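Sugar kinase, pfkB family (Thermotoga maritima, PDB 2AJR) probably phosphorylates a phosphorylated fructose using ATP, as a sugar kinase of the ribokinase-like PfkB family. Local coordinates at residues I27-F32 and Y38-L43; K225-L230 and N245-T250. One frame throughout, in Å; residues are numbered along the deposited sequence.

Contact 1. Residues I27-F32 and Y38-L43; sequences IFIEDF and YRINDL
Ile29 and Ile40 mark where the two backbones come nearest, yet their CA atoms remain 8.2 Å apart. Strand 22-28 has just ended at Phe28 and the short strand 37-39 passes into loop at Ile40, so the two segments meet through side chains rather than as paired strands. Ile29 serves both partners by dividing its branches. With Ile29 CG2 anti to the backbone N (chi1 of CG1 -62°), that methyl lies 3.7 Å from both CD1 and CE1 of Tyr38, while Ile29 CG1 sits 3.7 Å from CD1 of Ile40. CD1 of Ile40 also reaches CG2 of Ile27, at 3.9 Å, and in both isoleucine pairs the side chains cross at about a right angle. Beyond Ile29, CE2 of Tyr38 lies 3.6 Å from CD1 of Phe32, at the edge of the phenylalanine ring and near its plane; the two rings are inclined at 54°. The tyrosine hydroxyl is held by the backbone N of Gln33. An alanine in place of Tyr38 would probably leave Ile29 CG2 and the Phe32 ring edge without their shared neighbour, and Gln33 N without its acceptor. Tyr38 and Arg39 pair in parallel with a strand of the second subunit, consistent with the dimerising β-sheet lid of the ribokinase fold.

Contact 2. Residues K225-L230 and N245-T250; sequences KLAEKL and NDIVAT
Ala227, Ile247 and Ala249 join a helix to a strand in the α/β core of the ribokinase fold. Helix 220-233 connects strand 200-201 to its parallel neighbour 236-241 as part of a β-α-β crossover, and strand 245-249 then returns antiparallel beside 236-241. The helix thereby runs in nearly the same direction as strand 245-249: the axes of the short segments are inclined at 34° and approach to 7.8 Å, a close approach, consistent with the alanine that each side puts at the interface.

Ile247 shows how a branched side chain meets so small a partner. Ile247 CB points toward the helix but stays 4.5 Å from CB of Ala227. At this carbon the chain forks. Ile247 CG2, placed anti to the backbone N by a chi1 of -64°, makes the real contact, 3.7 Å from CB of Ala227. The other branch leads from CG1 to Ile247 CD1, which ends 5.6 Å from CB of Ala227, so the helix is met by the short arm; the side chain also packs on Val254 of the next strand. Val248 points the other way, against Ala294 of helix 290-304, so the alternation along the strand supplies both faces of the sheet.

Glu228, next to Ala227 on the helix, turns its carboxylate to a different task, with OE1 in a salt bridge to Lys331. The carbonyl of Ala227 accepts a hydrogen bond from Ser237 OG, which ties the helix to strand 236-241. Ala249 brings its single methyl against this part of the turn: CB lies 3.5 Å from CB of Ala227 and 3.4 Å from its carbonyl O.

The pair illustrates how a single polypeptide divides its labour between a lid and a core. Residues 27-43 of contact 1 precede residues 225-250 of contact 2 in the sequence, and the chain's centre falls between the two sites, whose centres are about 40 Å apart, with about 22 Å between nearest atoms. They share no sheet: strand 22-28 belongs to the four-stranded sheet that meets the second subunit, whereas strand 245-249 lies in the large mixed sheet flanked by helices. The magnesium ion is about 14 Å from the side chain of Ile27, and contact 2 lies away from the metal site. As in related kinases, the substrate probably binds between lid and core.

Contact 1. Residues I27-F32 and Y38-L43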
ATOM      1  N   ILE A  27       8.084  -2.252   4.452  1.00 32.32           N
ATOM      2  CA  ILE A  27       8.222  -3.603   3.953  1.00 29.68           C
ATOM      3  C   ILE A  27       9.711  -3.802   3.744  1.00 29.18           C
ATOM      4  O   ILE A  27      10.358  -2.958   3.130  1.00 29.44           O
ATOM      5  CB  ILE A  27       7.486  -3.771   2.611  1.00 30.01           C
ATOM      6  CG1 ILE A  27       6.076  -3.181   2.697  1.00 31.30           C
ATOM      7  CG2 ILE A  27       7.431  -5.242   2.198  1.00 26.13           C
ATOM      8  CD1 ILE A  27       5.476  -2.868   1.355  1.00 30.21           C
ATOM      9  N   PHE A  28      10.246  -4.905   4.252  1.00 29.61           N
ATOM     10  CA  PHE A  28      11.679  -5.171   4.229  1.00 31.44           C
ATOM     11  C   PHE A  28      11.936  -6.352   3.318  1.00 30.80           C
ATOM     12  O   PHE A  28      11.559  -7.461   3.621  1.00 31.25           O
ATOM     13  CB  PHE A  28      12.189  -5.417   5.659  1.00 33.21           C
ATOM     14  CG  PHE A  28      11.922  -4.251   6.572  1.00 35.23           C
ATOM     15  CD1 PHE A  28      12.742  -3.125   6.538  1.00 37.79           C
ATOM     16  CD2 PHE A  28      10.811  -4.238   7.408  1.00 39.04           C
ATOM     17  CE1 PHE A  28      12.476  -2.012   7.357  1.00 39.45           C
ATOM     18  CE2 PHE A  28      10.526  -3.118   8.224  1.00 43.26           C
ATOM     19  CZ  PHE A  28      11.358  -2.008   8.194  1.00 34.14           C
ATOM     20  N   ILE A  29      12.535  -6.067   2.173  1.00 31.50           N
ATOM     21  CA  ILE A  29      12.809  -7.047   1.142  1.00 32.05           C
ATOM     22  C   ILE A  29      14.271  -6.911   0.722  1.00 32.48           C
ATOM     23  O   ILE A  29      14.699  -5.880   0.217  1.00 33.81           O
ATOM     24  CB  ILE A  29      11.945  -6.786  -0.108  1.00 32.37           C
ATOM     25  CG1 ILE A  29      10.461  -6.905   0.206  1.00 34.98           C
ATOM     26  CG2 ILE A  29      12.289  -7.758  -1.205  1.00 32.48           C
ATOM     27  CD1 ILE A  29       9.578  -6.189  -0.817  1.00 31.51           C
ATOM     28  N   GLU A  30      15.038  -7.951   0.928  1.00 34.53           N
ATOM     29  CA  GLU A  30      16.417  -7.969   0.458  1.00 36.29           C
ATOM     30  C   GLU A  30      16.457  -8.269  -1.057  1.00 35.49           C
ATOM     31  O   GLU A  30      15.751  -9.163  -1.543  1.00 33.03           O
ATOM     32  CB  GLU A  30      17.234  -8.986   1.276  1.00 35.74           C
ATOM     33  CG  GLU A  30      17.213  -8.675   2.798  1.00 38.35           C
ATOM     34  CD  GLU A  30      18.493  -9.082   3.550  1.00 39.87           C
ATOM     35  OE1 GLU A  30      19.087 -10.138   3.213  1.00 37.29           O
ATOM     36  OE2 GLU A  30      18.892  -8.340   4.490  1.00 38.60           O
ATOM     37  N   ASP A  31      17.292  -7.512  -1.781  1.00 35.10           N
ATOM     38  CA  ASP A  31      17.404  -7.580  -3.250  1.00 34.35           C
ATOM     39  C   ASP A  31      16.080  -7.293  -3.905  1.00 31.76           C
ATOM     40  O   ASP A  31      15.615  -8.028  -4.758  1.00 30.59           O
ATOM     41  CB  ASP A  31      17.977  -8.916  -3.738  1.00 34.82           C
ATOM     42  CG  ASP A  31      19.469  -9.041  -3.477  1.00 41.26           C
ATOM     43  OD1 ASP A  31      20.220  -8.067  -3.733  1.00 46.68           O
ATOM     44  OD2 ASP A  31      19.888 -10.119  -3.009  1.00 46.66           O
ATOM     45  N   PHE A  32      15.482  -6.190  -3.492  1.00 31.87           N
ATOM     46  CA  PHE A  32      14.266  -5.721  -4.103  1.00 31.12           C
ATOM     47  C   PHE A  32      14.577  -5.199  -5.502  1.00 31.30           C
ATOM     48  O   PHE A  32      15.415  -4.290  -5.687  1.00 30.76           O
ATOM     49  CB  PHE A  32      13.652  -4.618  -3.251  1.00 31.34           C
ATOM     50  CG  PHE A  32      12.412  -4.015  -3.845  1.00 34.45           C
ATOM     51  CD1 PHE A  32      11.333  -4.818  -4.201  1.00 33.58           C
ATOM     52  CD2 PHE A  32      12.314  -2.640  -4.030  1.00 36.03           C
ATOM     53  CE1 PHE A  32      10.183  -4.263  -4.745  1.00 35.61           C
ATOM     54  CE2 PHE A  32      11.163  -2.070  -4.555  1.00 34.98           C
ATOM     55  CZ  PHE A  32      10.095  -2.883  -4.922  1.00 35.99           C
ATOM     56  N   TYR A  38       6.718 -10.483  -4.887  1.00 28.51           N
ATOM     57  CA  TYR A  38       7.280 -10.854  -3.591  1.00 29.65           C
ATOM     58  C   TYR A  38       6.195 -11.316  -2.620  1.00 31.13           C
ATOM     59  O   TYR A  38       5.208 -10.621  -2.417  1.00 30.31           O
ATOM     60  CB  TYR A  38       8.040  -9.688  -2.985  1.00 28.98           C
ATOM     61  CG  TYR A  38       9.188  -9.238  -3.835  1.00 32.61           C
ATOM     62  CD1 TYR A  38      10.450  -9.810  -3.688  1.00 34.33           C
ATOM     63  CD2 TYR A  38       9.015  -8.260  -4.810  1.00 32.08           C
ATOM     64  CE1 TYR A  38      11.512  -9.404  -4.474  1.00 33.49           C
ATOM     65  CE2 TYR A  38      10.070  -7.857  -5.608  1.00 33.58           C
ATOM     66  CZ  TYR A  38      11.318  -8.428  -5.433  1.00 32.03           C
ATOM     67  OH  TYR A  38      12.376  -8.028  -6.214  1.00 30.96           O
ATOM     68  N   ARG A  39       6.383 -12.506  -2.045  1.00 32.79           N
ATOM     69  CA  ARG A  39       5.530 -13.004  -0.971  1.00 33.31           C
ATOM     70  C   ARG A  39       6.199 -12.795   0.380  1.00 33.72           C
ATOM     71  O   ARG A  39       7.154 -13.476   0.696  1.00 32.42           O
ATOM     72  CB  ARG A  39       5.241 -14.479  -1.193  1.00 33.01           C
ATOM     73  CG  ARG A  39       4.143 -14.700  -2.194  1.00 36.57           C
ATOM     74  CD  ARG A  39       4.317 -15.972  -3.000  1.00 41.63           C
ATOM     75  NE  ARG A  39       3.181 -16.125  -3.911  1.00 46.79           N
ATOM     76  CZ  ARG A  39       3.180 -16.838  -5.035  1.00 47.75           C
ATOM     77  NH1 ARG A  39       4.263 -17.504  -5.426  1.00 50.19           N
ATOM     78  NH2 ARG A  39       2.079 -16.879  -5.778  1.00 46.27           N
ATOM     79  N   ILE A  40       5.705 -11.848   1.169  1.00 35.78           N
ATOM     80  CA  ILE A  40       6.215 -11.653   2.516  1.00 38.84           C
ATOM     81  C   ILE A  40       5.540 -12.674   3.443  1.00 40.18           C
ATOM     82  O   ILE A  40       4.411 -12.465   3.860  1.00 42.27           O
ATOM     83  CB  ILE A  40       5.932 -10.223   3.036  1.00 39.39           C
ATOM     84  CG1 ILE A  40       6.356  -9.147   2.019  1.00 39.89           C
ATOM     85  CG2 ILE A  40       6.625  -9.982   4.385  1.00 39.33           C
ATOM     86  CD1 ILE A  40       7.832  -9.094   1.682  1.00 32.25           C
ATOM     87  N   ASN A  41       6.214 -13.784   3.742  1.00 42.14           N
ATOM     88  CA  ASN A  41       5.687 -14.816   4.684  1.00 43.61           C
ATOM     89  C   ASN A  41       5.920 -14.422   6.142  1.00 45.26           C
ATOM     90  O   ASN A  41       5.023 -14.489   6.982  1.00 45.51           O
ATOM     91  CB  ASN A  41       6.357 -16.182   4.448  1.00 43.16           C
ATOM     92  CG  ASN A  41       5.706 -16.977   3.331  1.00 46.35           C
ATOM     93  OD1 ASN A  41       4.921 -16.442   2.545  1.00 46.09           O
ATOM     94  ND2 ASN A  41       6.028 -18.275   3.259  1.00 49.35           N
ATOM     95  N   ASP A  42       7.162 -14.041   6.412  1.00 46.13           N
ATOM     96  CA  ASP A  42       7.604 -13.557   7.704  1.00 46.79           C
ATOM     97  C   ASP A  42       6.850 -12.278   8.065  1.00 47.11           C
ATOM     98  O   ASP A  42       6.973 -11.266   7.362  1.00 47.91           O
ATOM     99  CB  ASP A  42       9.107 -13.279   7.597  1.00 47.64           C
ATOM    100  CG  ASP A  42       9.779 -13.111   8.931  1.00 50.85           C
ATOM    101  OD1 ASP A  42       9.106 -12.722   9.908  1.00 61.34           O
ATOM    102  OD2 ASP A  42      11.004 -13.356   8.988  1.00 56.46           O
ATOM    103  N   LEU A  43       6.082 -12.313   9.156  1.00 46.77           N
ATOM    104  CA  LEU A  43       5.321 -11.127   9.588  1.00 47.10           C
ATOM    105  C   LEU A  43       6.236 -10.030  10.149  1.00 45.38           C
ATOM    106  O   LEU A  43       5.813  -8.876  10.280  1.00 44.96           O
ATOM    107  CB  LEU A  43       4.220 -11.489  10.603  1.00 47.96           C
ATOM    108  CG  LEU A  43       2.869 -10.748  10.439  1.00 54.62           C
ATOM    109  CD1 LEU A  43       2.983  -9.180  10.348  1.00 52.45           C
ATOM    110  CD2 LEU A  43       2.097 -11.314   9.225  1.00 54.56           C
TER

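Contact 2. Residues K225-L230 and N245-T250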
ATOM      1  N   LYS A 225      24.963  30.494   3.713  1.00 33.00           N
ATOM      2  CA  LYS A 225      24.189  31.728   3.517  1.00 33.66           C
ATOM      3  C   LYS A 225      22.710  31.477   3.869  1.00 34.94           C
ATOM      4  O   LYS A 225      22.052  32.330   4.479  1.00 35.86           O
ATOM      5  CB  LYS A 225      24.327  32.301   2.094  1.00 32.59           C
ATOM      6  CG  LYS A 225      25.481  33.304   1.892  1.00 37.17           C
ATOM      7  N   LEU A 226      22.187  30.309   3.514  1.00 34.77           N
ATOM      8  CA  LEU A 226      20.788  30.008   3.831  1.00 35.18           C
ATOM      9  C   LEU A 226      20.549  29.911   5.349  1.00 33.95           C
ATOM     10  O   LEU A 226      19.575  30.450   5.872  1.00 34.03           O
ATOM     11  CB  LEU A 226      20.331  28.729   3.134  1.00 35.12           C
ATOM     12  CG  LEU A 226      18.877  28.343   3.456  1.00 37.17           C
ATOM     13  CD1 LEU A 226      17.907  29.369   2.854  1.00 20.82           C
ATOM     14  CD2 LEU A 226      18.584  26.893   2.981  1.00 34.71           C
ATOM     15  N   ALA A 227      21.440  29.230   6.051  1.00 33.74           N
ATOM     16  CA  ALA A 227      21.348  29.153   7.500  1.00 33.69           C
ATOM     17  C   ALA A 227      21.378  30.550   8.110  1.00 33.61           C
ATOM     18  O   ALA A 227      20.648  30.825   9.046  1.00 32.49           O
ATOM     19  CB  ALA A 227      22.464  28.309   8.061  1.00 33.06           C
ATOM     20  N   GLU A 228      22.205  31.436   7.561  1.00 34.94           N
ATOM     21  CA  GLU A 228      22.360  32.799   8.103  1.00 36.09           C
ATOM     22  C   GLU A 228      21.130  33.685   7.869  1.00 35.88           C
ATOM     23  O   GLU A 228      20.717  34.409   8.786  1.00 34.88           O
ATOM     24  CB  GLU A 228      23.616  33.468   7.540  1.00 35.90           C
ATOM     25  CG  GLU A 228      24.919  32.860   8.042  1.00 36.62           C
ATOM     26  CD  GLU A 228      26.177  33.576   7.513  1.00 39.18           C
ATOM     27  OE1 GLU A 228      26.267  33.874   6.296  1.00 43.40           O
ATOM     28  OE2 GLU A 228      27.096  33.825   8.327  1.00 43.63           O
ATOM     29  N   LYS A 229      20.546  33.612   6.662  1.00 36.96           N
ATOM     30  CA  LYS A 229      19.298  34.330   6.324  1.00 37.34           C
ATOM     31  C   LYS A 229      18.131  33.929   7.223  1.00 36.94           C
ATOM     32  O   LYS A 229      17.356  34.772   7.680  1.00 37.75           O
ATOM     33  CB  LYS A 229      18.880  34.062   4.873  1.00 38.38           C
ATOM     34  CG  LYS A 229      19.829  34.583   3.828  1.00 40.77           C
ATOM     35  CD  LYS A 229      19.094  35.023   2.571  1.00 49.15           C
ATOM     36  CE  LYS A 229      19.999  35.827   1.629  1.00 49.08           C
ATOM     37  NZ  LYS A 229      19.200  36.840   0.892  1.00 53.97           N
ATOM     38  N   LEU A 230      17.995  32.628   7.444  1.00 35.56           N
ATOM     39  CA  LEU A 230      16.973  32.118   8.339  1.00 34.45           C
ATOM     40  C   LEU A 230      17.246  32.552   9.765  1.00 34.50           C
ATOM     41  O   LEU A 230      16.325  32.791  10.516  1.00 36.00           O
ATOM     42  CB  LEU A 230      16.913  30.596   8.275  1.00 33.85           C
ATOM     43  CG  LEU A 230      16.487  29.997   6.934  1.00 34.67           C
ATOM     44  CD1 LEU A 230      16.792  28.510   6.921  1.00 29.88           C
ATOM     45  CD2 LEU A 230      14.992  30.258   6.642  1.00 30.20           C
ATOM     46  N   ASN A 245      25.254  15.731   7.903  1.00 37.39           N
ATOM     47  CA  ASN A 245      25.762  16.901   8.595  1.00 35.70           C
ATOM     48  C   ASN A 245      24.677  17.945   8.674  1.00 36.64           C
ATOM     49  O   ASN A 245      23.677  17.887   7.943  1.00 37.17           O
ATOM     50  CB  ASN A 245      26.944  17.507   7.861  1.00 36.11           C
ATOM     51  CG  ASN A 245      27.894  16.473   7.342  1.00 33.93           C
ATOM     52  OD1 ASN A 245      28.730  15.967   8.086  1.00 28.12           O
ATOM     53  ND2 ASN A 245      27.766  16.138   6.049  1.00 23.64           N
ATOM     54  N   ASP A 246      24.878  18.903   9.572  1.00 37.68           N
ATOM     55  CA  ASP A 246      23.931  19.996   9.758  1.00 37.13           C
ATOM     56  C   ASP A 246      24.657  21.285  10.127  1.00 34.77           C
ATOM     57  O   ASP A 246      25.504  21.315  11.025  1.00 34.46           O
ATOM     58  CB  ASP A 246      22.898  19.636  10.832  1.00 38.46           C
ATOM     59  CG  ASP A 246      21.862  18.623  10.337  1.00 45.16           C
ATOM     60  OD1 ASP A 246      20.996  18.983   9.495  1.00 46.61           O
ATOM     61  OD2 ASP A 246      21.913  17.466  10.800  1.00 53.68           O
ATOM     62  N   ILE A 247      24.322  22.344   9.408  1.00 33.41           N
ATOM     63  CA  ILE A 247      24.806  23.671   9.711  1.00 32.67           C
ATOM     64  C   ILE A 247      23.833  24.262  10.710  1.00 32.35           C
ATOM     65  O   ILE A 247      22.632  24.260  10.475  1.00 34.23           O
ATOM     66  CB  ILE A 247      24.867  24.539   8.441  1.00 33.07           C
ATOM     67  CG1 ILE A 247      25.879  23.946   7.457  1.00 31.34           C
ATOM     68  CG2 ILE A 247      25.241  25.970   8.790  1.00 32.79           C
ATOM     69  CD1 ILE A 247      25.487  24.081   6.026  1.00 26.34           C
ATOM     70  N   VAL A 248      24.348  24.716  11.839  1.00 30.55           N
ATOM     71  CA  VAL A 248      23.551  25.364  12.842  1.00 29.92           C
ATOM     72  C   VAL A 248      23.978  26.818  12.878  1.00 31.57           C
ATOM     73  O   VAL A 248      25.146  27.111  13.136  1.00 32.76           O
ATOM     74  CB  VAL A 248      23.772  24.718  14.199  1.00 29.41           C
ATOM     75  CG1 VAL A 248      22.912  25.397  15.261  1.00 30.88           C
ATOM     76  CG2 VAL A 248      23.454  23.229  14.116  1.00 27.84           C
ATOM     77  N   ALA A 249      23.047  27.720  12.581  1.00 32.14           N
ATOM     78  CA  ALA A 249      23.314  29.158  12.592  1.00 31.88           C
ATOM     79  C   ALA A 249      22.486  29.832  13.686  1.00 33.83           C
ATOM     80  O   ALA A 249      21.269  29.599  13.787  1.00 34.72           O
ATOM     81  CB  ALA A 249      22.979  29.771  11.237  1.00 31.10           C
ATOM     82  N   THR A 250      23.158  30.639  14.514  1.00 33.99           N
ATOM     83  CA  THR A 250      22.495  31.515  15.478  1.00 34.66           C
ATOM     84  C   THR A 250      22.990  32.932  15.258  1.00 37.67           C
ATOM     85  O   THR A 250      23.774  33.202  14.338  1.00 38.10           O
ATOM     86  CB  THR A 250      22.755  31.115  16.966  1.00 34.32           C
ATOM     87  OG1 THR A 250      24.037  31.598  17.405  1.00 33.89           O
ATOM     88  CG2 THR A 250      22.668  29.614  17.156  1.00 27.15           C
TER